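Local coordinates for protein intramolecular trans-sialidase (Macrobdella decora, PDB 3SLI) that cleaves terminal sialic acid from glycoconjugates by an intramolecular trans-sialidase reaction that releases 2,7-anhydro-Neu5Ac, at residues Ala26-Lys29 and Tyr30-Met34; Asn410-Ile413 and Phe414-Asn417. All coordinates share one frame; numbering follows the deposited sequence.

Interaction 1: Ala26-Lys29 and Tyr30-Met34; sequences AGAK and YVKAM
Lys29 carries its CG in the crowded position between its own backbone N and carbonyl carbon (chi1 59°), whereas Tyr30 swings its CG away from the carbonyl carbon to lie beside its N (chi1 -59°). This pairing lets neighbouring side chains run side by side in the same direction, and it lays the lysine over the phenol ring. Lys29 CG stands over the middle of one face, 4.1 Å from the centroid of the Tyr30 ring, a CH-pi contact almost exactly on the ring normal. The extended lysine chain follows the ring outward until Lys29 CE is 3.8 Å from Tyr30 OH. One water joins the two polar ends, 2.7 Å from Tyr30 OH and 3.2 Å from Lys29 NZ, whose proton it accepts. The backbone that carries both makes a single helical turn. Gly27, the N-cap residue, offers its O to two donors: Val31 N at 3.0 Å in a fairly straight bond (163°), and Tyr30 N at 2.9 Å, which approaches from above the carbonyl plane. Lys32 N makes the next i to i+4 bond, to Ala28 O at 2.9 Å. Val31 packs on Phe55, Val57 and Val153, and Tyr30 reaches Leu6. What results is a single-turn helix that runs into a type I turn, Val31 to Met34, packed against strands of a beta-sandwich consistent with the concanavalin-like fold of the N-terminal domain.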
loop_
_atom_site.group_PDB
_atom_site.type_symbol
_atom_site.label_atom_id
_atom_site.label_comp_id
_atom_site.label_asym_id
_atom_site.label_seq_id
_atom_site.Cartn_x
_atom_site.Cartn_y
_atom_site.Cartn_z
ATOM N N ALA A 26 10.562 -3.588 45.006
ATOM C CA ALA A 26 10.085 -4.638 45.899
ATOM C C ALA A 26 9.794 -5.958 45.185
ATOM O O ALA A 26 10.084 -7.040 45.716
ATOM C CB ALA A 26 8.845 -4.157 46.660
ATOM N N GLY A 27 9.280 -5.869 43.961
ATOM C CA GLY A 27 8.943 -7.063 43.207
ATOM C C GLY A 27 9.998 -7.604 42.257
ATOM O O GLY A 27 9.724 -8.558 41.527
ATOM N N ALA A 28 11.203 -7.038 42.286
ATOM C CA ALA A 28 12.283 -7.493 41.404
ATOM C C ALA A 28 12.536 -8.989 41.550
ATOM O O ALA A 28 12.669 -9.696 40.549
ATOM C CB ALA A 28 13.557 -6.698 41.657
ATOM N N LYS A 29 12.541 -9.491 42.786
ATOM C CA LYS A 29 12.747 -10.923 43.024
ATOM C C LYS A 29 11.698 -11.785 42.322
ATOM O O LYS A 29 11.973 -12.925 41.945
ATOM C CB LYS A 29 12.772 -11.240 44.529
ATOM C CG LYS A 29 11.518 -10.846 45.288
ATOM C CD LYS A 29 11.749 -10.897 46.787
ATOM C CE LYS A 29 10.663 -10.125 47.527
ATOM N NZ LYS A 29 10.902 -10.068 49.001
ATOM N N TYR A 30 10.492 -11.254 42.154
ATOM C CA TYR A 30 9.437 -11.998 41.474
ATOM C C TYR A 30 9.606 -11.896 39.955
ATOM O O TYR A 30 9.457 -12.883 39.239
ATOM C CB TYR A 30 8.061 -11.471 41.870
ATOM C CG TYR A 30 7.785 -11.542 43.353
ATOM C CD1 TYR A 30 7.885 -12.755 44.043
ATOM C CD2 TYR A 30 7.464 -10.393 44.072
ATOM C CE1 TYR A 30 7.674 -12.816 45.414
ATOM C CE2 TYR A 30 7.253 -10.442 45.440
ATOM C CZ TYR A 30 7.362 -11.652 46.107
ATOM O OH TYR A 30 7.192 -11.692 47.473
ATOM N N VAL A 31 9.921 -10.696 39.477
ATOM C CA VAL A 31 10.107 -10.460 38.042
ATOM C C VAL A 31 11.262 -11.304 37.488
ATOM O O VAL A 31 11.160 -11.870 36.391
ATOM C CB VAL A 31 10.331 -8.945 37.748
ATOM C CG1 VAL A 31 10.585 -8.712 36.262
ATOM C CG2 VAL A 31 9.107 -8.137 38.194
ATOM N N LYS A 32 12.320 -11.458 38.284
ATOM C CA LYS A 32 13.486 -12.249 37.871
ATOM C C LYS A 32 13.205 -13.745 37.786
ATOM O O LYS A 32 14.059 -14.505 37.317
ATOM C CB LYS A 32 14.674 -12.023 38.816
ATOM C CG LYS A 32 15.306 -10.651 38.741
ATOM C CD LYS A 32 16.323 -10.450 39.865
ATOM C CE LYS A 32 16.774 -8.990 39.921
ATOM N NZ LYS A 32 17.770 -8.679 40.993
ATOM N N ALA A 33 12.009 -14.166 38.204
ATOM C CA ALA A 33 11.645 -15.582 38.182
ATOM C C ALA A 33 10.287 -15.895 37.542
ATOM O O ALA A 33 9.763 -16.994 37.703
ATOM C CB ALA A 33 11.698 -16.150 39.605
ATOM N N MET A 34 9.751 -14.959 36.762
ATOM C CA MET A 34 8.455 -15.145 36.102
ATOM C C MET A 34 8.364 -16.382 35.217
ATOM O O MET A 34 9.219 -16.614 34.353
ATOM C CB MET A 34 8.108 -13.912 35.271
ATOM C CG MET A 34 7.873 -12.676 36.101
ATOM S SD MET A 34 7.742 -11.179 35.116
ATOM C CE MET A 34 6.036 -11.293 34.545
HETATM O O HOH W 1 7.781 -9.748 49.293
#

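Interaction 2: Asn410-Ile413 and Phe414-Asn417; sequences NMNI and FYKN
An Asx turn nested in a type I beta turn, Asn412 to Tyr415, shapes the loop that leaves strand 407-410, and Asn412 and Tyr415 face each other across it. Asn412 acts through both of its carbonyls. With CG anti to the backbone N (chi1 -175°), its side chain folds forward and OD1 accepts Phe414 N at 2.9 Å; the donor lies in the amide plane, on a lone pair, and the bond is nearly straight (162°). The backbone O of Asn412 closes the wider turn by taking Tyr415 N at 3.0 Å, from well above the carbonyl plane. With the turn closed and Tyr415 CG beside its backbone N (chi1 -65°), the ring lies across Asn412 CB, which sits 3.3 Å from the ring centroid, over its centre, in a close CH-pi contact. Ile413 CG1 likewise covers a face of the Phe414 ring, but nearer the rim, 3.9 Å from the centroid. At the far end of the tyrosine, a water lies 2.6 Å from Tyr415 OH and donates to Asn410 O at 2.8 Å, while the same hydroxyl is hydrogen-bonded to Asp267 N. Asn412 ND2 is held by Asn378 OD1, which fixes the amide from its other end. A second water donates to both Ile413 O and Tyr415 O. An Asx turn thus overlaps a type I turn in the loop linking strands 407-410 and 420-422 of the BNR repeat-like region.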
loop_
_atom_site.group_PDB
_atom_site.type_symbol
_atom_site.label_atom_id
_atom_site.label_comp_id
_atom_site.label_asym_id
_atom_site.label_seq_id
_atom_site.Cartn_x
_atom_site.Cartn_y
_atom_site.Cartn_z
ATOM N N ASN A 410 -20.456 -16.983 -12.023
ATOM C CA ASN A 410 -20.607 -16.804 -13.456
ATOM C C ASN A 410 -19.259 -16.913 -14.157
ATOM O O ASN A 410 -18.260 -16.347 -13.705
ATOM C CB ASN A 410 -21.264 -15.461 -13.766
ATOM C CG ASN A 410 -22.729 -15.421 -13.370
ATOM O OD1 ASN A 410 -23.244 -14.377 -12.974
ATOM N ND2 ASN A 410 -23.417 -16.545 -13.510
ATOM N N MET A 411 -19.237 -17.684 -15.239
ATOM C CA MET A 411 -18.034 -17.891 -16.037
ATOM C C MET A 411 -17.696 -16.595 -16.767
ATOM O O MET A 411 -18.493 -16.103 -17.557
ATOM C CB MET A 411 -18.276 -19.002 -17.050
ATOM C CG MET A 411 -17.067 -19.362 -17.871
ATOM S SD MET A 411 -17.445 -20.687 -19.003
ATOM C CE MET A 411 -17.341 -22.129 -17.911
ATOM N N ASN A 412 -16.514 -16.055 -16.500
ATOM C CA ASN A 412 -16.064 -14.806 -17.105
ATOM C C ASN A 412 -14.892 -15.094 -18.051
ATOM O O ASN A 412 -14.092 -16.002 -17.790
ATOM C CB ASN A 412 -15.648 -13.847 -15.988
ATOM C CG ASN A 412 -15.278 -12.481 -16.494
ATOM O OD1 ASN A 412 -14.196 -12.288 -17.046
ATOM N ND2 ASN A 412 -16.161 -11.516 -16.292
ATOM N N ILE A 413 -14.774 -14.315 -19.128
ATOM C CA ILE A 413 -13.699 -14.509 -20.115
ATOM C C ILE A 413 -12.266 -14.382 -19.580
ATOM O O ILE A 413 -11.315 -14.794 -20.250
ATOM C CB ILE A 413 -13.846 -13.578 -21.354
ATOM C CG1 ILE A 413 -13.774 -12.106 -20.937
ATOM C CG2 ILE A 413 -15.140 -13.884 -22.097
ATOM C CD1 ILE A 413 -13.624 -11.140 -22.099
ATOM N N PHE A 414 -12.108 -13.805 -18.389
ATOM C CA PHE A 414 -10.782 -13.647 -17.793
ATOM C C PHE A 414 -10.444 -14.733 -16.771
ATOM O O PHE A 414 -9.378 -14.695 -16.151
ATOM C CB PHE A 414 -10.652 -12.261 -17.162
ATOM C CG PHE A 414 -10.833 -11.135 -18.141
ATOM C CD1 PHE A 414 -9.853 -10.856 -19.089
ATOM C CD2 PHE A 414 -11.989 -10.359 -18.129
ATOM C CE1 PHE A 414 -10.019 -9.819 -20.010
ATOM C CE2 PHE A 414 -12.163 -9.316 -19.050
ATOM C CZ PHE A 414 -11.173 -9.050 -19.991
ATOM N N TYR A 415 -11.332 -15.714 -16.623
ATOM C CA TYR A 415 -11.147 -16.812 -15.667
ATOM C C TYR A 415 -10.403 -17.985 -16.302
ATOM O O TYR A 415 -10.633 -18.311 -17.472
ATOM C CB TYR A 415 -12.507 -17.287 -15.138
ATOM C CG TYR A 415 -13.264 -16.268 -14.305
ATOM C CD1 TYR A 415 -12.712 -15.015 -14.006
ATOM C CD2 TYR A 415 -14.527 -16.566 -13.795
ATOM C CE1 TYR A 415 -13.406 -14.086 -13.220
ATOM C CE2 TYR A 415 -15.228 -15.647 -13.007
ATOM C CZ TYR A 415 -14.664 -14.413 -12.722
ATOM O OH TYR A 415 -15.353 -13.518 -11.937
ATOM N N LYS A 416 -9.574 -18.672 -15.520
ATOM C CA LYS A 416 -8.796 -19.782 -16.064
ATOM C C LYS A 416 -9.601 -20.979 -16.558
ATOM O O LYS A 416 -9.157 -21.685 -17.466
ATOM C CB LYS A 416 -7.695 -20.238 -15.099
ATOM C CG LYS A 416 -8.148 -21.116 -13.961
ATOM C CD LYS A 416 -6.962 -21.770 -13.260
ATOM C CE LYS A 416 -7.407 -22.415 -11.955
ATOM N NZ LYS A 416 -6.295 -22.967 -11.135
ATOM N N ASN A 417 -10.777 -21.215 -15.983
ATOM C CA ASN A 417 -11.586 -22.356 -16.417
ATOM C C ASN A 417 -12.715 -21.983 -17.365
ATOM O O ASN A 417 -13.655 -22.757 -17.545
ATOM C CB ASN A 417 -12.145 -23.143 -15.219
ATOM C CG ASN A 417 -11.064 -23.872 -14.435
ATOM O OD1 ASN A 417 -11.216 -24.106 -13.237
ATOM N ND2 ASN A 417 -9.969 -24.232 -15.099
HETATM O O HOH W 2 -17.894 -13.874 -12.470
HETATM O O HOH W 3 -9.305 -16.588 -19.414
#

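How the interactions relate
The two sites are worked examples of how residues close in sequence shape a tight turn, by backbone bonds in interaction 1 and with an asparagine side chain in interaction 2. Interaction 1 comes first in sequence, within the N-terminal sialidase domain, and interaction 2 follows within the BNR repeat-like region; their centres are about 63 Å apart and their nearest atoms about 48 Å, with no touch. They share no helix, strand or sheet. Residues 26-34 lie at the periphery, 43 Å from the chain centre, against a beta-sandwich, whereas residues 410-417 form a largely buried loop between strands 407-410 and 420-422. Each is local to its own part of a protein built mostly of strands.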